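Local coordinates for carbohydrate deacetylase Agd3 (Neosartorya fumigata, PDB 6NWZ), which probably removes acetyl groups from the fungal exopolysaccharide galactosaminogalactan, a deacetylation required for Aspergillus fumigatus biofilm formation, at residues L63-L66 and G72-G75; Y106-Q109 and G113-M116; L169-A174 and A186-N191; I216-D221 and H231-W236. One frame throughout, in Å; residues are numbered along the deposited sequence.

Contact 1: residues L63-L66 and G72-G75; sequences LPAL and GNYG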
loop_
_atom_site.group_PDB
_atom_site.type_symbol
_atom_site.label_atom_id
_atom_site.label_comp_id
_atom_site.label_asym_id
_atom_site.label_seq_id
_atom_site.Cartn_x
_atom_site.Cartn_y
_atom_site.Cartn_z
ATOM N N LEU A 63 5.049 4.419 -34.250
ATOM C CA LEU A 63 4.862 3.328 -33.303
ATOM C C LEU A 63 6.099 2.431 -33.268
ATOM O O LEU A 63 6.836 2.341 -34.251
ATOM C CB LEU A 63 3.645 2.491 -33.681
ATOM C CG LEU A 63 2.415 3.226 -34.197
ATOM C CD1 LEU A 63 2.274 2.976 -35.683
ATOM C CD2 LEU A 63 1.173 2.780 -33.450
ATOM N N PRO A 64 6.347 1.753 -32.144
ATOM C CA PRO A 64 7.443 0.773 -32.111
ATOM C C PRO A 64 7.117 -0.449 -32.961
ATOM O O PRO A 64 6.007 -0.561 -33.491
ATOM C CB PRO A 64 7.552 0.421 -30.622
ATOM C CG PRO A 64 6.175 0.679 -30.083
ATOM C CD PRO A 64 5.675 1.879 -30.838
ATOM N N ALA A 65 8.077 -1.365 -33.100
ATOM C CA ALA A 65 7.840 -2.616 -33.815
ATOM C C ALA A 65 6.815 -3.453 -33.055
ATOM O O ALA A 65 7.105 -3.969 -31.970
ATOM C CB ALA A 65 9.145 -3.389 -33.988
ATOM N N LEU A 66 5.615 -3.598 -33.627
ATOM C CA LEU A 66 4.561 -4.341 -32.941
ATOM C C LEU A 66 4.833 -5.841 -32.938
ATOM O O LEU A 66 4.421 -6.540 -32.004
ATOM C CB LEU A 66 3.198 -4.052 -33.575
ATOM C CG LEU A 66 2.637 -2.639 -33.389
ATOM C CD1 LEU A 66 1.222 -2.531 -33.931
ATOM C CD2 LEU A 66 2.664 -2.263 -31.929
ATOM N N GLY A 72 4.817 -11.596 -31.312
ATOM C CA GLY A 72 4.232 -10.306 -30.986
ATOM C C GLY A 72 4.960 -9.672 -29.815
ATOM O O GLY A 72 5.230 -10.332 -28.806
ATOM N N ASN A 73 5.274 -8.383 -29.945
ATOM C CA ASN A 73 6.096 -7.701 -28.954
ATOM C C ASN A 73 5.308 -7.176 -27.762
ATOM O O ASN A 73 5.925 -6.753 -26.778
ATOM C CB ASN A 73 6.853 -6.542 -29.604
ATOM C CG ASN A 73 8.102 -6.999 -30.322
ATOM O OD1 ASN A 73 8.296 -8.192 -30.552
ATOM N ND2 ASN A 73 8.961 -6.051 -30.680
ATOM N N TYR A 74 3.979 -7.190 -27.814
ATOM C CA TYR A 74 3.179 -6.596 -26.752
ATOM C C TYR A 74 1.948 -7.444 -26.478
ATOM O O TYR A 74 1.262 -7.873 -27.411
ATOM C CB TYR A 74 2.771 -5.164 -27.110
ATOM C CG TYR A 74 3.959 -4.259 -27.339
ATOM C CD1 TYR A 74 4.623 -3.668 -26.270
ATOM C CD2 TYR A 74 4.427 -4.010 -28.621
ATOM C CE1 TYR A 74 5.715 -2.846 -26.474
ATOM C CE2 TYR A 74 5.516 -3.189 -28.836
ATOM C CZ TYR A 74 6.157 -2.609 -27.760
ATOM O OH TYR A 74 7.242 -1.791 -27.978
ATOM N N GLY A 75 1.680 -7.683 -25.199
ATOM C CA GLY A 75 0.542 -8.454 -24.756
ATOM C C GLY A 75 -0.704 -7.646 -24.518
ATOM O O GLY A 75 -1.773 -8.209 -24.260
#
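The phenol of Y74 packs against the loop 63-66, and P64, A65 and L66 each meet a different part of it. P64 sits at the hydroxyl end, where its CG comes within 3.4 Å of Y74 OH. L66 reaches the ring nearer its CB end, its CD2 being 4.1 Å from Y74 CD2, and both side chains run at about a right angle to the tyrosine. The carbonyl oxygen of A65 lies at the ring edge, near its plane, 3.6 Å from Y74 CE2. With CG anti to the carbonyl carbon (chi1 -60°), Y74 turns its ring toward 63-66. A nearly straight hydrogen bond joins the two backbones, N73 N to L66 O at 2.9 Å with an angle of 166° at the hydrogen. It continues the pairing of antiparallel strands 67-68 and 71-72 by one bond at the open end of the hairpin, just before strand 76-80, within the CBM87 region. Y74 is buried, since N26 and L28 of strand 22-31 and T52 of strand 51-55 also pack against it. The other side is looser: A65 is exposed and N73 partly so, although N73 ND2 lies 3.1 Å from A65 O. The N-glycan sugar lies about 6 Å from the side chain of A65, on this outer part.

Contact 2: residues Y106-Q109 and G113-M116; sequences YAYQ and GVRM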
loop_
_atom_site.group_PDB
_atom_site.type_symbol
_atom_site.label_atom_id
_atom_site.label_comp_id
_atom_site.label_asym_id
_atom_site.label_seq_id
_atom_site.Cartn_x
_atom_site.Cartn_y
_atom_site.Cartn_z
ATOM N N TYR A 106 -4.979 -2.099 -34.681
ATOM C CA TYR A 106 -6.101 -3.025 -34.816
ATOM C C TYR A 106 -5.672 -4.311 -35.510
ATOM O O TYR A 106 -6.128 -5.404 -35.149
ATOM C CB TYR A 106 -7.249 -2.368 -35.586
ATOM C CG TYR A 106 -7.809 -1.118 -34.947
ATOM C CD1 TYR A 106 -7.689 -0.893 -33.580
ATOM C CD2 TYR A 106 -8.459 -0.157 -35.713
ATOM C CE1 TYR A 106 -8.200 0.254 -32.997
ATOM C CE2 TYR A 106 -8.973 0.990 -35.138
ATOM C CZ TYR A 106 -8.841 1.190 -33.783
ATOM O OH TYR A 106 -9.351 2.331 -33.212
ATOM N N ALA A 107 -4.800 -4.201 -36.515
ATOM C CA ALA A 107 -4.315 -5.390 -37.207
ATOM C C ALA A 107 -3.497 -6.270 -36.274
ATOM O O ALA A 107 -3.590 -7.502 -36.328
ATOM C CB ALA A 107 -3.487 -4.988 -38.426
ATOM N N TYR A 108 -2.690 -5.653 -35.409
ATOM C CA TYR A 108 -1.925 -6.425 -34.438
ATOM C C TYR A 108 -2.850 -7.160 -33.477
ATOM O O TYR A 108 -2.617 -8.333 -33.158
ATOM C CB TYR A 108 -0.964 -5.509 -33.680
ATOM C CG TYR A 108 -0.143 -6.218 -32.630
ATOM C CD1 TYR A 108 0.798 -7.179 -32.986
ATOM C CD2 TYR A 108 -0.301 -5.923 -31.282
ATOM C CE1 TYR A 108 1.553 -7.832 -32.025
ATOM C CE2 TYR A 108 0.449 -6.569 -30.314
ATOM C CZ TYR A 108 1.375 -7.522 -30.691
ATOM O OH TYR A 108 2.123 -8.164 -29.731
ATOM N N GLN A 109 -3.915 -6.493 -33.020
ATOM C CA GLN A 109 -4.863 -7.128 -32.106
ATOM C C GLN A 109 -5.461 -8.391 -32.711
ATOM O O GLN A 109 -5.670 -9.387 -32.008
ATOM C CB GLN A 109 -5.982 -6.155 -31.738
ATOM C CG GLN A 109 -5.546 -4.933 -30.967
ATOM C CD GLN A 109 -6.723 -4.199 -30.361
ATOM O OE1 GLN A 109 -6.979 -3.038 -30.677
ATOM N NE2 GLN A 109 -7.451 -4.880 -29.480
ATOM N N GLY A 113 -4.178 -11.829 -31.224
ATOM C CA GLY A 113 -5.124 -12.012 -30.127
ATOM C C GLY A 113 -4.884 -11.112 -28.933
ATOM O O GLY A 113 -5.049 -11.548 -27.787
ATOM N N VAL A 114 -4.512 -9.859 -29.178
ATOM C CA VAL A 114 -4.117 -8.926 -28.130
ATOM C C VAL A 114 -5.255 -7.945 -27.876
ATOM O O VAL A 114 -5.888 -7.448 -28.816
ATOM C CB VAL A 114 -2.816 -8.196 -28.517
ATOM C CG1 VAL A 114 -2.464 -7.135 -27.494
ATOM C CG2 VAL A 114 -1.682 -9.192 -28.646
ATOM N N ARG A 115 -5.518 -7.671 -26.604
ATOM C CA ARG A 115 -6.593 -6.778 -26.202
ATOM C C ARG A 115 -6.083 -5.349 -26.050
ATOM O O ARG A 115 -4.884 -5.099 -25.903
ATOM C CB ARG A 115 -7.220 -7.262 -24.894
ATOM C CG ARG A 115 -7.989 -8.566 -25.041
ATOM C CD ARG A 115 -8.426 -9.120 -23.697
ATOM N NE ARG A 115 -9.362 -10.231 -23.847
ATOM C CZ ARG A 115 -9.907 -10.889 -22.829
ATOM N NH1 ARG A 115 -9.608 -10.557 -21.582
ATOM N NH2 ARG A 115 -10.754 -11.881 -23.060
ATOM N N MET A 116 -7.023 -4.403 -26.094
ATOM C CA MET A 116 -6.729 -2.985 -25.943
ATOM C C MET A 116 -7.672 -2.365 -24.923
ATOM O O MET A 116 -8.863 -2.689 -24.885
ATOM C CB MET A 116 -6.851 -2.239 -27.278
ATOM C CG MET A 116 -6.758 -0.729 -27.157
ATOM S SD MET A 116 -6.893 0.114 -28.743
ATOM C CE MET A 116 -5.396 -0.448 -29.552
#
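Q109 meets the chain that follows its own helix with both its main-chain carbonyl and its side-chain amide. The carbonyl oxygen accepts the backbone N-H of V114 at 3.1 Å (Q109 O to V114 N), although the bond is bent to 145° at the hydrogen. The amide answers in the reverse sense: Q109 NE2 donates to V114 O at 3.1 Å, with the acceptor close to the amide plane. V114 thus has its N-H and its C=O both taken by one glutamine. Q109 NE2 also makes a weak hydrogen bond to E210 O, while its 3.4 Å approach to M116 N brings two donors together and is no bond. Helix 99-112 ends here: G113 is the first residue to leave helical geometry, with a positive phi of 65°, and the chain turns directly into strand 115-119 of the CBM87 region. On the apolar side Y108 CE2 touches V114 CG2 at 3.8 Å, and the hydroxyl of Y108 is bonded to Y74 O. M116 crosses the glutamine at about a right angle; the bend at its chi3 (-66°) brings CE to 3.2 Å from Q109 OE1. The sulfur of M116 lies at the edge of the Y106 ring. R115 leaves the contact: its NE forms a salt bridge with the zinc ligand E210 and its NH1 donates to W236 O.

Contact 3: residues L169-A174 and A186-N191; sequences LWHYPA and AQFAPN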
loop_
_atom_site.group_PDB
_atom_site.type_symbol
_atom_site.label_atom_id
_atom_site.label_comp_id
_atom_site.label_asym_id
_atom_site.label_seq_id
_atom_site.Cartn_x
_atom_site.Cartn_y
_atom_site.Cartn_z
ATOM N N LEU A 169 -14.024 13.361 -11.212
ATOM C CA LEU A 169 -13.641 12.695 -12.449
ATOM C C LEU A 169 -14.672 13.035 -13.515
ATOM O O LEU A 169 -15.847 12.675 -13.384
ATOM C CB LEU A 169 -13.553 11.182 -12.250
ATOM C CG LEU A 169 -12.588 10.661 -11.185
ATOM C CD1 LEU A 169 -12.692 9.143 -11.054
ATOM C CD2 LEU A 169 -11.165 11.079 -11.515
ATOM N N TRP A 170 -14.241 13.739 -14.557
ATOM C CA TRP A 170 -15.149 14.065 -15.648
ATOM C C TRP A 170 -15.494 12.797 -16.420
ATOM O O TRP A 170 -14.601 12.034 -16.803
ATOM C CB TRP A 170 -14.515 15.107 -16.568
ATOM C CG TRP A 170 -15.494 15.787 -17.471
ATOM C CD1 TRP A 170 -15.650 15.586 -18.811
ATOM C CD2 TRP A 170 -16.459 16.778 -17.098
ATOM N NE1 TRP A 170 -16.653 16.394 -19.297
ATOM C CE2 TRP A 170 -17.165 17.134 -18.264
ATOM C CE3 TRP A 170 -16.792 17.402 -15.891
ATOM C CZ2 TRP A 170 -18.184 18.083 -18.259
ATOM C CZ3 TRP A 170 -17.807 18.340 -15.887
ATOM C CH2 TRP A 170 -18.490 18.673 -17.063
ATOM N N HIS A 171 -16.790 12.561 -16.641
ATOM C CA HIS A 171 -17.243 11.385 -17.376
ATOM C C HIS A 171 -18.361 11.778 -18.337
ATOM O O HIS A 171 -18.804 12.927 -18.376
ATOM C CB HIS A 171 -17.693 10.274 -16.425
ATOM C CG HIS A 171 -18.667 10.725 -15.384
ATOM N ND1 HIS A 171 -18.273 11.329 -14.208
ATOM C CD2 HIS A 171 -20.019 10.657 -15.338
ATOM C CE1 HIS A 171 -19.339 11.612 -13.481
ATOM N NE2 HIS A 171 -20.412 11.219 -14.145
ATOM N N TYR A 172 -18.806 10.811 -19.138
ATOM C CA TYR A 172 -19.838 11.044 -20.147
ATOM C C TYR A 172 -20.828 9.888 -20.112
ATOM O O TYR A 172 -20.525 8.787 -20.601
ATOM C CB TYR A 172 -19.241 11.187 -21.545
ATOM C CG TYR A 172 -18.060 12.125 -21.644
ATOM C CD1 TYR A 172 -16.768 11.662 -21.431
ATOM C CD2 TYR A 172 -18.233 13.468 -21.965
ATOM C CE1 TYR A 172 -15.680 12.505 -21.524
ATOM C CE2 TYR A 172 -17.146 14.323 -22.060
ATOM C CZ TYR A 172 -15.870 13.832 -21.838
ATOM O OH TYR A 172 -14.775 14.663 -21.927
ATOM N N PRO A 173 -22.010 10.092 -19.535
ATOM C CA PRO A 173 -23.042 9.051 -19.583
ATOM C C PRO A 173 -23.337 8.646 -21.019
ATOM O O PRO A 173 -23.520 9.492 -21.897
ATOM C CB PRO A 173 -24.246 9.724 -18.919
ATOM C CG PRO A 173 -23.634 10.731 -17.995
ATOM C CD PRO A 173 -22.414 11.242 -18.711
ATOM N N ALA A 174 -23.373 7.338 -21.259
ATOM C CA ALA A 174 -23.382 6.798 -22.609
ATOM C C ALA A 174 -24.529 5.815 -22.792
ATOM O O ALA A 174 -25.180 5.390 -21.832
ATOM C CB ALA A 174 -22.051 6.110 -22.934
ATOM N N ALA A 186 -20.033 -1.422 -16.600
ATOM C CA ALA A 186 -20.180 -0.463 -15.515
ATOM C C ALA A 186 -21.306 0.502 -15.856
ATOM O O ALA A 186 -21.652 0.700 -17.024
ATOM C CB ALA A 186 -18.881 0.310 -15.253
ATOM N N GLN A 187 -21.863 1.122 -14.821
ATOM C CA GLN A 187 -23.089 1.889 -14.985
ATOM C C GLN A 187 -23.078 3.090 -14.049
ATOM O O GLN A 187 -22.721 2.962 -12.874
ATOM C CB GLN A 187 -24.304 0.993 -14.714
ATOM C CG GLN A 187 -25.650 1.652 -14.860
ATOM C CD GLN A 187 -26.784 0.652 -14.765
ATOM O OE1 GLN A 187 -27.508 0.608 -13.771
ATOM N NE2 GLN A 187 -26.942 -0.158 -15.802
ATOM N N PHE A 188 -23.446 4.253 -14.585
ATOM C CA PHE A 188 -23.629 5.446 -13.770
ATOM C C PHE A 188 -25.019 5.430 -13.149
ATOM O O PHE A 188 -26.022 5.285 -13.855
ATOM C CB PHE A 188 -23.457 6.716 -14.603
ATOM C CG PHE A 188 -22.059 6.941 -15.095
ATOM C CD1 PHE A 188 -21.002 7.014 -14.205
ATOM C CD2 PHE A 188 -21.803 7.086 -16.450
ATOM C CE1 PHE A 188 -19.711 7.225 -14.657
ATOM C CE2 PHE A 188 -20.515 7.302 -16.909
ATOM C CZ PHE A 188 -19.466 7.367 -16.010
ATOM N N ALA A 189 -25.075 5.584 -11.832
ATOM C CA ALA A 189 -26.346 5.656 -11.143
ATOM C C ALA A 189 -27.016 7.002 -11.407
ATOM O O ALA A 189 -26.350 7.984 -11.744
ATOM C CB ALA A 189 -26.145 5.454 -9.643
ATOM N N PRO A 190 -28.339 7.069 -11.278
ATOM C CA PRO A 190 -29.015 8.368 -11.351
ATOM C C PRO A 190 -28.558 9.280 -10.222
ATOM O O PRO A 190 -28.050 8.835 -9.190
ATOM C CB PRO A 190 -30.499 8.007 -11.219
ATOM C CG PRO A 190 -30.580 6.583 -11.667
ATOM C CD PRO A 190 -29.295 5.950 -11.221
ATOM N N ASN A 191 -28.738 10.583 -10.435
ATOM C CA ASN A 191 -28.337 11.568 -9.439
ATOM C C ASN A 191 -29.175 12.832 -9.572
ATOM O O ASN A 191 -30.314 12.777 -10.043
ATOM C CB ASN A 191 -26.846 11.893 -9.569
ATOM C CG ASN A 191 -26.491 12.505 -10.912
ATOM O OD1 ASN A 191 -27.265 12.429 -11.867
ATOM N ND2 ASN A 191 -25.310 13.110 -10.994
#
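F188, on strand 182-188 of the CBM87 region, packs against the loop that leads into strand 174-176. H171 carries the loop's side of the contact. Its CD2 lies 3.4 Å above one face of the F188 ring, offset toward the rim, and its CB is 3.4 Å from F188 CZ. The two rings are tilted by 31°, with centroids 4.3 Å apart, and the side chains pass each other in opposite directions. The histidine is held by both nitrogens. ND1 donates to L169 O within its own segment at 2.9 Å, a bond that lies near the ring plane, and NE2 is bonded to OE1 of Q143. A chi1 of 51°, with CG between the backbone N and the carbonyl carbon, puts the ring where ND1 meets L169 O while CD2 lies over F188. Beyond the histidine, Y172 O lies at the edge of the F188 ring, and P173 CA comes to 3.9 Å from F188 CD2. The pair is buried: S198 and A200 of strand 198-206 also pack on F188, I216 touches H171, and L169 rests on T225 and S226 of helix 224-237.

Contact 4: residues I216-D221 and H231-W236; sequences IGFATD and HAWITW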
loop_
_atom_site.group_PDB
_atom_site.type_symbol
_atom_site.label_atom_id
_atom_site.label_comp_id
_atom_site.label_asym_id
_atom_site.label_seq_id
_atom_site.Cartn_x
_atom_site.Cartn_y
_atom_site.Cartn_z
ATOM N N ILE A 216 -14.851 7.590 -18.557
ATOM C CA ILE A 216 -14.571 8.410 -17.386
ATOM C C ILE A 216 -13.067 8.632 -17.324
ATOM O O ILE A 216 -12.282 7.791 -17.772
ATOM C CB ILE A 216 -15.111 7.750 -16.092
ATOM C CG1 ILE A 216 -14.837 8.629 -14.872
ATOM C CG2 ILE A 216 -14.520 6.355 -15.895
ATOM C CD1 ILE A 216 -15.450 8.100 -13.602
ATOM N N GLY A 217 -12.666 9.788 -16.798
ATOM C CA GLY A 217 -11.251 10.066 -16.638
ATOM C C GLY A 217 -10.637 9.276 -15.495
ATOM O O GLY A 217 -11.316 8.848 -14.563
ATOM N N PHE A 218 -9.324 9.082 -15.578
ATOM C CA PHE A 218 -8.556 8.398 -14.548
ATOM C C PHE A 218 -7.557 9.354 -13.904
ATOM O O PHE A 218 -7.010 10.242 -14.565
ATOM C CB PHE A 218 -7.823 7.186 -15.128
ATOM C CG PHE A 218 -8.652 5.938 -15.152
ATOM C CD1 PHE A 218 -9.745 5.829 -15.991
ATOM C CD2 PHE A 218 -8.329 4.868 -14.337
ATOM C CE1 PHE A 218 -10.505 4.671 -16.012
ATOM C CE2 PHE A 218 -9.082 3.710 -14.354
ATOM C CZ PHE A 218 -10.171 3.611 -15.192
ATOM N N ALA A 219 -7.322 9.168 -12.601
ATOM C CA ALA A 219 -6.395 10.009 -11.848
ATOM C C ALA A 219 -5.952 9.205 -10.627
ATOM O O ALA A 219 -6.415 9.412 -9.504
ATOM C CB ALA A 219 -7.031 11.338 -11.446
ATOM N N THR A 220 -5.052 8.250 -10.865
ATOM C CA THR A 220 -4.565 7.388 -9.794
ATOM C C THR A 220 -3.767 8.149 -8.742
ATOM O O THR A 220 -3.503 7.589 -7.674
ATOM C CB THR A 220 -3.712 6.261 -10.378
ATOM O OG1 THR A 220 -2.551 6.816 -11.014
ATOM C CG2 THR A 220 -4.516 5.460 -11.400
ATOM N N ASP A 221 -3.386 9.400 -9.009
ATOM C CA ASP A 221 -2.598 10.156 -8.039
ATOM C C ASP A 221 -3.433 10.574 -6.832
ATOM O O ASP A 221 -2.933 10.582 -5.703
ATOM C CB ASP A 221 -1.966 11.383 -8.704
ATOM C CG ASP A 221 -2.896 12.059 -9.699
ATOM O OD1 ASP A 221 -3.576 11.347 -10.470
ATOM O OD2 ASP A 221 -2.945 13.306 -9.719
ATOM N N HIS A 231 -8.157 -2.197 -11.564
ATOM C CA HIS A 231 -8.028 -3.643 -11.443
ATOM C C HIS A 231 -8.920 -4.385 -12.429
ATOM O O HIS A 231 -8.661 -5.556 -12.730
ATOM C CB HIS A 231 -8.338 -4.068 -10.009
ATOM C CG HIS A 231 -7.434 -3.440 -8.997
ATOM N ND1 HIS A 231 -6.114 -3.811 -8.850
ATOM C CD2 HIS A 231 -7.652 -2.457 -8.093
ATOM C CE1 HIS A 231 -5.562 -3.088 -7.892
ATOM N NE2 HIS A 231 -6.474 -2.259 -7.416
ATOM N N ALA A 232 -9.956 -3.730 -12.949
ATOM C CA ALA A 232 -10.780 -4.364 -13.968
ATOM C C ALA A 232 -10.038 -4.450 -15.296
ATOM O O ALA A 232 -9.930 -5.530 -15.887
ATOM C CB ALA A 232 -12.097 -3.604 -14.123
ATOM N N TRP A 233 -9.498 -3.325 -15.779
ATOM C CA TRP A 233 -8.887 -3.349 -17.103
ATOM C C TRP A 233 -7.523 -4.028 -17.099
ATOM O O TRP A 233 -7.125 -4.596 -18.119
ATOM C CB TRP A 233 -8.798 -1.933 -17.697
ATOM C CG TRP A 233 -7.842 -0.957 -17.050
ATOM C CD1 TRP A 233 -8.168 0.057 -16.197
ATOM C CD2 TRP A 233 -6.421 -0.871 -17.249
ATOM N NE1 TRP A 233 -7.039 0.754 -15.835
ATOM C CE2 TRP A 233 -5.953 0.205 -16.466
ATOM C CE3 TRP A 233 -5.497 -1.606 -18.000
ATOM C CZ2 TRP A 233 -4.606 0.564 -16.412
ATOM C CZ3 TRP A 233 -4.156 -1.249 -17.944
ATOM C CH2 TRP A 233 -3.725 -0.174 -17.156
ATOM N N ILE A 234 -6.809 -4.008 -15.972
ATOM C CA ILE A 234 -5.540 -4.731 -15.895
ATOM C C ILE A 234 -5.779 -6.235 -15.954
ATOM O O ILE A 234 -5.118 -6.956 -16.711
ATOM C CB ILE A 234 -4.764 -4.335 -14.628
ATOM C CG1 ILE A 234 -4.319 -2.874 -14.711
ATOM C CG2 ILE A 234 -3.567 -5.259 -14.430
ATOM C CD1 ILE A 234 -3.598 -2.390 -13.479
ATOM N N THR A 235 -6.727 -6.733 -15.151
ATOM C CA THR A 235 -7.023 -8.163 -15.154
ATOM C C THR A 235 -7.564 -8.611 -16.505
ATOM O O THR A 235 -7.237 -9.704 -16.984
ATOM C CB THR A 235 -8.026 -8.504 -14.051
ATOM O OG1 THR A 235 -7.579 -7.969 -12.800
ATOM C CG2 THR A 235 -8.174 -10.010 -13.924
ATOM N N TRP A 236 -8.402 -7.783 -17.130
ATOM C CA TRP A 236 -8.952 -8.137 -18.435
ATOM C C TRP A 236 -7.884 -8.071 -19.520
ATOM O O TRP A 236 -7.824 -8.945 -20.393
ATOM C CB TRP A 236 -10.123 -7.214 -18.775
ATOM C CG TRP A 236 -10.748 -7.498 -20.107
ATOM C CD1 TRP A 236 -11.698 -8.437 -20.381
ATOM C CD2 TRP A 236 -10.473 -6.832 -21.348
ATOM N NE1 TRP A 236 -12.030 -8.402 -21.714
ATOM C CE2 TRP A 236 -11.291 -7.426 -22.330
ATOM C CE3 TRP A 236 -9.613 -5.796 -21.725
ATOM C CZ2 TRP A 236 -11.276 -7.020 -23.663
ATOM C CZ3 TRP A 236 -9.601 -5.393 -23.051
ATOM C CH2 TRP A 236 -10.426 -6.005 -24.002
#
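F218 and W233 meet through their rings alone, across backbones whose nearest CA atoms, those of these two residues, are 12.0 Å apart. The tryptophan side chain can be traced outward from the helix. From CB, a chi1 of 69° places CG between the backbone N and the carbonyl carbon, and the indole swings toward the loop 216-221. CD1 is the first ring atom to come near the phenylalanine, at 4.2 Å from F218 CE2. The next atom, NE1, makes the closest approach, 3.9 Å to the same F218 CE2. No other indole atom comes within 4.2 Å of F218; from CE2 out to CH2 the six-membered ring lies farther off, with CG1 of I234 over one of its faces. The tryptophan also packs on V117 of strand 115-119 and M212 of strand 209-214. The pair is an offset edge-to-face stack, the edge of W233 turned to the face of F218, with the planes at 76° and the centroids of the phenyl and the five-membered ring 5.6 Å apart. Helix 224-237, which bears W233, follows the loop directly in the CBM87 region, so the stack ties the loop to the helix that it leads into. F218 packs on S226 and L229 of this helix as well, and belongs to a larger aromatic group: F214 meets it edge-to-face, and the ring of F119 meets it at about 45°.

How the contacts relate
All four contacts lie in the CBM87 region and follow one another along the chain, each closing before the next opens. Contacts 1 and 2 are neighbours, with centres 10 Å apart, and touch. Contact 2 also touches contact 4, 19 Å away between centres, where M116 O packs on W236 CZ3 and strand 115-119 meets helix 224-237. Contacts 3 and 4, with centres 15 Å apart, are joined by the backbone bond between W170 O and G217 N. Contacts 1 and 3 are the most distant, at 33 Å between centres. In space the touching pairs therefore run 1-2-4-3, from contact 2, whose R115 side chain is about 4 Å from a zinc ion, through contact 4 to segments 169-174 and 186-191.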